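Local coordinates for peptidoglycan glycosyltransferase (Atopobium parvulum, PDB 4OVD), which is a penicillin-binding protein, in which a dimerisation region precedes a penicillin-binding domain built around an antiparallel sheet and packed helices, at residues Met468-Lys473 with Thr486-Lys490; Asn318-Glu322 with Arg336-Met340; Asn158-Gln162 with Ser265-Phe271. All blocks are in the same frame, centred on the assembly; numbering follows the deposited sequence.

Contact 1 of 3, residues Met468-Lys473 with Thr486-Lys490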
loop_
_atom_site.group_PDB
_atom_site.type_symbol
_atom_site.label_atom_id
_atom_site.label_comp_id
_atom_site.label_asym_id
_atom_site.label_seq_id
_atom_site.Cartn_x
_atom_site.Cartn_y
_atom_site.Cartn_z
HETATM N N MSE A 468 16.266 4.893 6.606
HETATM C CA MSE A 468 15.593 3.650 6.225
HETATM C C MSE A 468 16.610 2.671 5.723
HETATM O O MSE A 468 16.389 1.478 5.785
HETATM C CB MSE A 468 14.562 3.923 5.186
HETATM C CG MSE A 468 13.426 4.650 5.888
HETATM SE SE MSE A 468 12.250 5.259 4.418
HETATM C CE MSE A 468 11.569 3.564 3.729
ATOM N N THR A 469 17.734 3.162 5.199
ATOM C CA THR A 469 18.804 2.289 4.781
ATOM C C THR A 469 19.479 1.639 6.016
ATOM O O THR A 469 19.831 0.461 5.960
ATOM C CB THR A 469 19.821 3.064 3.933
ATOM O OG1 THR A 469 19.093 3.578 2.818
ATOM C CG2 THR A 469 20.988 2.169 3.441
ATOM N N THR A 470 19.623 2.393 7.109
ATOM C CA THR A 470 20.199 1.903 8.372
ATOM C C THR A 470 19.317 0.821 8.918
ATOM O O THR A 470 19.820 -0.159 9.440
ATOM C CB THR A 470 20.276 3.041 9.402
ATOM O OG1 THR A 470 21.268 3.968 8.967
ATOM C CG2 THR A 470 20.715 2.581 10.747
ATOM N N VAL A 471 18.019 0.963 8.750
ATOM C CA VAL A 471 17.065 -0.045 9.237
ATOM C C VAL A 471 17.374 -1.406 8.619
ATOM O O VAL A 471 17.292 -2.426 9.271
ATOM C CB VAL A 471 15.579 0.303 8.932
ATOM C CG1 VAL A 471 14.620 -0.883 9.267
ATOM C CG2 VAL A 471 15.163 1.533 9.774
ATOM N N VAL A 472 17.675 -1.399 7.342
ATOM C CA VAL A 472 17.870 -2.604 6.604
ATOM C C VAL A 472 19.295 -3.083 6.747
ATOM O O VAL A 472 19.547 -4.262 6.744
ATOM C CB VAL A 472 17.483 -2.415 5.129
ATOM C CG1 VAL A 472 17.852 -3.613 4.323
ATOM C CG2 VAL A 472 15.985 -2.242 4.999
ATOM N N LYS A 473 20.239 -2.171 6.798
ATOM C CA LYS A 473 21.606 -2.619 6.939
ATOM C C LYS A 473 21.985 -3.023 8.335
ATOM O O LYS A 473 22.794 -3.980 8.540
ATOM C CB LYS A 473 22.573 -1.521 6.461
ATOM C CG LYS A 473 22.722 -1.471 4.934
ATOM C CD LYS A 473 23.884 -0.559 4.542
ATOM C CE LYS A 473 24.261 -0.683 3.060
ATOM N NZ LYS A 473 23.145 -0.397 2.103
ATOM N N THR A 486 20.456 -1.720 -3.167
ATOM C CA THR A 486 20.324 -0.906 -1.953
ATOM C C THR A 486 18.869 -0.977 -1.602
ATOM O O THR A 486 18.072 -0.898 -2.476
ATOM C CB THR A 486 20.684 0.566 -2.185
ATOM O OG1 THR A 486 22.069 0.670 -2.479
ATOM C CG2 THR A 486 20.392 1.367 -0.948
ATOM N N VAL A 487 18.539 -1.243 -0.353
ATOM C CA VAL A 487 17.140 -1.326 0.116
ATOM C C VAL A 487 17.001 -0.416 1.315
ATOM O O VAL A 487 17.764 -0.515 2.265
ATOM C CB VAL A 487 16.763 -2.762 0.498
ATOM C CG1 VAL A 487 15.358 -2.879 1.114
ATOM C CG2 VAL A 487 16.901 -3.635 -0.711
ATOM N N ALA A 488 16.091 0.547 1.210
ATOM C CA ALA A 488 15.781 1.426 2.311
ATOM C C ALA A 488 14.364 0.967 2.730
ATOM O O ALA A 488 13.488 0.854 1.893
ATOM C CB ALA A 488 15.734 2.841 1.825
ATOM N N GLY A 489 14.157 0.631 3.978
ATOM C CA GLY A 489 12.859 0.210 4.356
ATOM C C GLY A 489 12.578 0.268 5.834
ATOM O O GLY A 489 13.401 0.706 6.618
ATOM N N LYS A 490 11.396 -0.235 6.204
ATOM C CA LYS A 490 10.968 -0.225 7.567
ATOM C C LYS A 490 9.989 -1.384 7.851
ATOM O O LYS A 490 9.105 -1.636 7.042
ATOM C CB LYS A 490 10.246 1.096 7.866
ATOM C CG LYS A 490 9.812 1.178 9.311
ATOM C CD LYS A 490 10.975 1.419 10.257
ATOM C CE LYS A 490 10.553 1.584 11.724
ATOM N NZ LYS A 490 10.198 0.251 12.252
HETATM O O HOH W 1 20.280 -1.784 1.946
#
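V472 keeps CG1 opposite its backbone N (chi1 173°), and this turns both methyl groups onto the strand. Its CG2 lies 3.6 Å from G489 N and 4.0 Å from V487 CG1. The side chains of V472 and V487 cross at about a right angle. M468, a selenomethionine, bends at its last torsion (chi3 67°). The bend brings CE to 3.6 Å from G489 CA. Nearer the backbone, M468 CB packs on A488 CB at 3.7 Å. One direct hydrogen bond joins the segments: G489 N donates to M468 O at 3.0 Å, with an N-H...O angle of 158°. The nitrogen comes from above the carbonyl plane, not along a lone pair. A488 CA adds a CH...O contact to the same oxygen. V471 lays CB and CG1 against G489 O. T469 turns OG1 over A488 CB, while its hydrogen bond goes back to L465 O in the same helix. At the outer end, a water bound by K473 NZ accepts from V487 N at 2.9 Å. K490 opens the KTG sequence motif of penicillin-binding proteins. Its NZ is hydrogen-bonded to S351 OG, in the SxN motif, and its side chain touches S295 of the SxxK motif. A calcium ion lies about 4 Å from the K490 side chain. Residues 468-473 of helix 458-474 run almost at a right angle to residues 487-490 of strand 487-495, an outermost strand of the five-stranded antiparallel sheet. The other edge of this strand pairs with strand 510-518. M468 also packs on Y425 and V428 of helix 418-429, and T470 bonds to R345 of helix 344-350.

Contact 2 of 3, residues Asn318-Glu322 with Arg336-Met340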
loop_
_atom_site.group_PDB
_atom_site.type_symbol
_atom_site.label_atom_id
_atom_site.label_comp_id
_atom_site.label_asym_id
_atom_site.label_seq_id
_atom_site.Cartn_x
_atom_site.Cartn_y
_atom_site.Cartn_z
ATOM N N ASN A 318 18.152 11.447 25.348
ATOM C CA ASN A 318 18.201 10.456 26.419
ATOM C C ASN A 318 16.782 9.839 26.515
ATOM O O ASN A 318 15.830 10.466 26.947
ATOM C CB ASN A 318 18.662 11.094 27.734
ATOM C CG ASN A 318 19.027 10.053 28.773
ATOM O OD1 ASN A 318 19.971 9.273 28.614
ATOM N ND2 ASN A 318 18.285 10.037 29.842
ATOM N N ILE A 319 16.644 8.619 26.040
ATOM C CA ILE A 319 15.306 8.009 25.980
ATOM C C ILE A 319 15.053 7.069 27.176
ATOM O O ILE A 319 15.783 6.062 27.330
ATOM C CB ILE A 319 15.133 7.327 24.612
ATOM C CG1 ILE A 319 15.314 8.342 23.421
ATOM C CG2 ILE A 319 13.778 6.648 24.462
ATOM C CD1 ILE A 319 14.328 9.461 23.386
ATOM N N PRO A 320 14.013 7.362 28.005
ATOM C CA PRO A 320 13.748 6.467 29.134
ATOM C C PRO A 320 13.245 5.111 28.720
ATOM O O PRO A 320 12.960 4.871 27.544
ATOM C CB PRO A 320 12.690 7.219 29.971
ATOM C CG PRO A 320 12.005 8.100 28.983
ATOM C CD PRO A 320 13.002 8.432 27.907
ATOM N N THR A 321 13.105 4.208 29.694
ATOM C CA THR A 321 12.634 2.837 29.373
ATOM C C THR A 321 11.198 2.880 29.080
ATOM O O THR A 321 10.694 2.022 28.380
ATOM C CB THR A 321 12.841 1.842 30.547
ATOM O OG1 THR A 321 12.442 2.514 31.734
ATOM C CG2 THR A 321 14.312 1.483 30.724
ATOM N N GLU A 322 10.507 3.850 29.659
ATOM C CA GLU A 322 9.093 3.976 29.437
ATOM C C GLU A 322 8.756 5.430 29.526
ATOM O O GLU A 322 9.542 6.156 30.071
ATOM C CB GLU A 322 8.294 3.233 30.525
ATOM C CG GLU A 322 8.603 3.723 31.942
ATOM C CD GLU A 322 7.823 2.983 33.057
ATOM O OE1 GLU A 322 7.161 1.964 32.782
ATOM O OE2 GLU A 322 7.878 3.424 34.230
ATOM N N ARG A 336 17.406 -3.103 27.847
ATOM C CA ARG A 336 17.847 -2.083 28.775
ATOM C C ARG A 336 16.897 -1.951 29.924
ATOM O O ARG A 336 15.783 -2.392 29.823
ATOM C CB ARG A 336 18.032 -0.732 28.036
ATOM C CG ARG A 336 16.812 -0.216 27.311
ATOM C CD ARG A 336 17.153 0.919 26.333
ATOM N NE ARG A 336 15.883 1.490 25.823
ATOM C CZ ARG A 336 15.297 2.559 26.320
ATOM N NH1 ARG A 336 15.886 3.225 27.297
ATOM N NH2 ARG A 336 14.135 2.969 25.825
ATOM N N THR A 337 17.412 -1.434 31.031
ATOM C CA THR A 337 16.652 -1.182 32.226
ATOM C C THR A 337 16.946 0.257 32.594
ATOM O O THR A 337 16.579 0.729 33.650
ATOM C CB THR A 337 16.988 -2.151 33.413
ATOM O OG1 THR A 337 18.405 -2.212 33.631
ATOM C CG2 THR A 337 16.445 -3.585 33.159
ATOM N N SER A 338 17.555 0.981 31.666
ATOM C CA SER A 338 17.888 2.344 31.909
ATOM C C SER A 338 17.726 3.049 30.587
ATOM O O SER A 338 17.587 2.412 29.496
ATOM C CB SER A 338 19.353 2.443 32.386
ATOM O OG SER A 338 20.215 1.744 31.453
ATOM N N ALA A 339 17.688 4.360 30.720
ATOM C CA ALA A 339 17.587 5.269 29.614
ATOM C C ALA A 339 18.799 5.045 28.681
ATOM O O ALA A 339 19.867 4.677 29.117
ATOM C CB ALA A 339 17.596 6.695 30.145
HETATM N N MSE A 340 18.621 5.258 27.398
HETATM C CA MSE A 340 19.689 5.088 26.490
HETATM C C MSE A 340 19.694 6.350 25.666
HETATM O O MSE A 340 18.653 6.916 25.341
HETATM C CB MSE A 340 19.405 3.827 25.646
HETATM C CG MSE A 340 20.368 3.597 24.489
HETATM SE SE MSE A 340 19.806 2.080 23.334
HETATM C CE MSE A 340 21.058 2.499 21.844
#
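I319 O takes two hydrogen bonds, from R336 NH1 at 2.8 Å and from M340 N at 3.0 Å. The two donors reach it from opposite faces of the carbonyl plane. A339 CA also closes on I319 O in a CH...O contact. The other half of the backbone pair is straighter: I319 N donates to M340 O at 2.7 Å, with an angle of 167° at the hydrogen. I319 and M340 therefore form an antiparallel hydrogen-bonded pair. R336 starts between its own N and carbonyl carbon (chi1 57°), then runs extended to NE and crosses to the other segment. Its NH2 donates to P320 O at 2.8 Å. That oxygen lies near the guanidinium plane, at its edge, whereas the NH2 nitrogen stands above the carbonyl plane of P320. NH1 also bonds back to S338 O at 2.9 Å, so the arginine ties its own loop as well as the facing one. D334 pairs with NE and D332 with NH2 in salt bridges. These bonds would fix the rotation of the guanidinium, and the two acids probably balance its charge. T321 places CG2 over one guanidinium face and 3.4 Å from S338 N. This is a surface contact at the end of a small antiparallel pair of strands, 316-319 with 340-343, where the intervening chain joins them. Strands 322-325 and 328-331 lie between them in the chain. I319 turns its end inward to M347 of helix 344-350 and to V354 and F358 of helix 353-364. M340 rests on E346 and R350 of helix 344-350.

Contact 3 of 3, residues Asn158-Gln162 with Ser265-Phe271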
loop_
_atom_site.group_PDB
_atom_site.type_symbol
_atom_site.label_atom_id
_atom_site.label_comp_id
_atom_site.label_asym_id
_atom_site.label_seq_id
_atom_site.Cartn_x
_atom_site.Cartn_y
_atom_site.Cartn_z
ATOM N N ASN A 158 -7.049 -17.231 -13.256
ATOM C CA ASN A 158 -7.225 -16.534 -11.972
ATOM C C ASN A 158 -6.180 -15.522 -11.594
ATOM O O ASN A 158 -6.328 -14.823 -10.574
ATOM C CB ASN A 158 -7.325 -17.540 -10.837
ATOM C CG ASN A 158 -8.565 -18.409 -10.945
ATOM O OD1 ASN A 158 -9.627 -17.963 -11.407
ATOM N ND2 ASN A 158 -8.446 -19.643 -10.501
ATOM N N VAL A 159 -5.163 -15.391 -12.432
ATOM C CA VAL A 159 -4.077 -14.475 -12.155
ATOM C C VAL A 159 -4.520 -13.032 -12.333
ATOM O O VAL A 159 -4.847 -12.601 -13.419
ATOM C CB VAL A 159 -2.853 -14.678 -13.090
ATOM C CG1 VAL A 159 -1.766 -13.694 -12.685
ATOM C CG2 VAL A 159 -2.313 -16.112 -13.033
ATOM N N GLY A 160 -4.478 -12.260 -11.274
ATOM C CA GLY A 160 -4.828 -10.857 -11.397
ATOM C C GLY A 160 -6.308 -10.591 -11.488
ATOM O O GLY A 160 -6.715 -9.416 -11.640
ATOM N N VAL A 161 -7.124 -11.635 -11.333
ATOM C CA VAL A 161 -8.563 -11.430 -11.465
ATOM C C VAL A 161 -9.115 -10.565 -10.311
ATOM O O VAL A 161 -10.164 -9.908 -10.439
ATOM C CB VAL A 161 -9.323 -12.752 -11.594
ATOM C CG1 VAL A 161 -9.469 -13.429 -10.241
ATOM C CG2 VAL A 161 -10.698 -12.488 -12.165
ATOM N N GLN A 162 -8.433 -10.582 -9.174
ATOM C CA GLN A 162 -8.801 -9.747 -8.067
ATOM C C GLN A 162 -8.730 -8.267 -8.477
ATOM O O GLN A 162 -9.580 -7.449 -8.091
ATOM C CB GLN A 162 -7.893 -10.032 -6.889
ATOM C CG GLN A 162 -8.382 -9.501 -5.545
ATOM C CD GLN A 162 -7.443 -9.975 -4.446
ATOM O OE1 GLN A 162 -6.285 -9.683 -4.506
ATOM N NE2 GLN A 162 -7.918 -10.732 -3.501
ATOM N N SER A 265 -4.223 -9.449 -2.345
ATOM C CA SER A 265 -4.634 -9.708 -0.992
ATOM C C SER A 265 -5.090 -11.169 -0.920
ATOM O O SER A 265 -5.621 -11.700 -1.847
ATOM C CB SER A 265 -5.823 -8.788 -0.608
ATOM O OG SER A 265 -5.344 -7.500 -0.439
ATOM N N TYR A 266 -4.901 -11.778 0.219
ATOM C CA TYR A 266 -5.263 -13.136 0.473
ATOM C C TYR A 266 -6.371 -13.016 1.485
ATOM O O TYR A 266 -6.204 -12.282 2.472
ATOM C CB TYR A 266 -4.085 -13.940 1.060
ATOM C CG TYR A 266 -4.396 -15.391 1.288
ATOM C CD1 TYR A 266 -5.119 -15.792 2.391
ATOM C CD2 TYR A 266 -3.963 -16.378 0.405
ATOM C CE1 TYR A 266 -5.443 -17.125 2.591
ATOM C CE2 TYR A 266 -4.283 -17.717 0.607
ATOM C CZ TYR A 266 -5.030 -18.072 1.691
ATOM O OH TYR A 266 -5.333 -19.381 1.935
ATOM N N PRO A 267 -7.476 -13.782 1.305
ATOM C CA PRO A 267 -7.729 -14.764 0.237
ATOM C C PRO A 267 -7.926 -14.211 -1.146
ATOM O O PRO A 267 -8.471 -13.101 -1.327
ATOM C CB PRO A 267 -9.026 -15.503 0.681
ATOM C CG PRO A 267 -9.500 -14.840 1.918
ATOM C CD PRO A 267 -8.397 -13.935 2.443
ATOM N N LEU A 268 -7.550 -15.037 -2.126
ATOM C CA LEU A 268 -7.649 -14.706 -3.517
ATOM C C LEU A 268 -8.862 -15.420 -4.042
ATOM O O LEU A 268 -9.284 -16.419 -3.463
ATOM C CB LEU A 268 -6.440 -15.219 -4.274
ATOM C CG LEU A 268 -5.121 -14.472 -4.122
ATOM C CD1 LEU A 268 -3.923 -15.329 -4.541
ATOM C CD2 LEU A 268 -5.211 -13.210 -4.959
ATOM N N PRO A 269 -9.464 -14.900 -5.099
ATOM C CA PRO A 269 -10.637 -15.625 -5.621
ATOM C C PRO A 269 -10.346 -16.549 -6.820
ATOM O O PRO A 269 -9.327 -16.393 -7.485
ATOM C CB PRO A 269 -11.483 -14.507 -6.163
ATOM C CG PRO A 269 -10.483 -13.555 -6.701
ATOM C CD PRO A 269 -9.269 -13.635 -5.796
ATOM N N ASP A 270 -11.299 -17.419 -7.155
ATOM C CA ASP A 270 -11.181 -18.287 -8.337
ATOM C C ASP A 270 -12.546 -18.602 -8.944
ATOM O O ASP A 270 -13.552 -18.683 -8.225
ATOM C CB ASP A 270 -10.496 -19.606 -8.012
ATOM C CG ASP A 270 -11.376 -20.533 -7.210
ATOM O OD1 ASP A 270 -12.136 -20.011 -6.363
ATOM O OD2 ASP A 270 -11.289 -21.773 -7.419
ATOM N N PHE A 271 -12.553 -18.846 -10.259
ATOM C CA PHE A 271 -13.776 -19.167 -10.998
ATOM C C PHE A 271 -14.720 -17.981 -10.860
ATOM O O PHE A 271 -14.323 -16.938 -10.332
ATOM C CB PHE A 271 -14.430 -20.447 -10.460
ATOM C CG PHE A 271 -13.625 -21.693 -10.698
ATOM C CD1 PHE A 271 -12.302 -21.786 -10.275
ATOM C CD2 PHE A 271 -14.213 -22.807 -11.250
ATOM C CE1 PHE A 271 -11.564 -22.947 -10.473
ATOM C CE2 PHE A 271 -13.490 -23.971 -11.439
ATOM C CZ PHE A 271 -12.161 -24.044 -11.052
#
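Q162 meets the other segment first through CB, 4.0 Å from P269 CD. Its CG lies opposite the backbone N (chi1 -165°), and the extended chain beyond it carries CD up to the S265 backbone. There the amide makes two hydrogen bonds to one residue. S265 N donates to Q162 OE1 at 3.0 Å, nearly straight at 164°. Q162 NE2 donates to S265 O, also at 3.0 Å. That oxygen lies in the amide plane, but NE2 stands above the carbonyl plane of S265. NE2 has another acceptor in S281 O, so both ends of this buried amide are satisfied and its rotation is fixed. L268 CD2 packs against OE1 at 3.7 Å. S265 lies near the end of strand 260-266, an outermost strand of the five-stranded sheet. Q162 thus reaches over from the dimerisation region, on the short helix 161-164, and pairs with the backbone at the outer edge of that strand. A type II turn, N158 to V161, leads into this helix, with G160 at the N-cap. G160 has a backbone shape that suits a residue without a side chain, and its N is bonded to E232 of helix 225-242. Beyond the strand a cis peptide precedes P267, and the chain runs on past the turn. V161 CG1 slides past P269 CG at 3.7 Å. N158 and D270 lie side by side, pointing the same way, with N158 ND2 3.2 Å from D270 CB. N158 OD1 accepts a long hydrogen bond from F271 N, 3.3 Å, in a poorly ordered residue.

Along the chain the contacts come in series: contact 3 closes first, then contact 2, then contact 1. Contacts 1 and 3 reach the same five-stranded antiparallel sheet at its two outermost strands, 487-495 and 260-266. Their centres are 31 Å apart. Contact 2 lies at the surface, with its centre 24 Å from that of contact 1 and 47 Å from that of contact 3. Contacts 2 and 3 sit on opposite sides of the chain's centre. Helix 344-350 packs near both contact 1 and contact 2. Contacts 1 and 2 lie within the penicillin-binding domain. Contact 3 joins it to the dimerisation region, which meets the sheet at the edge opposite contact 1.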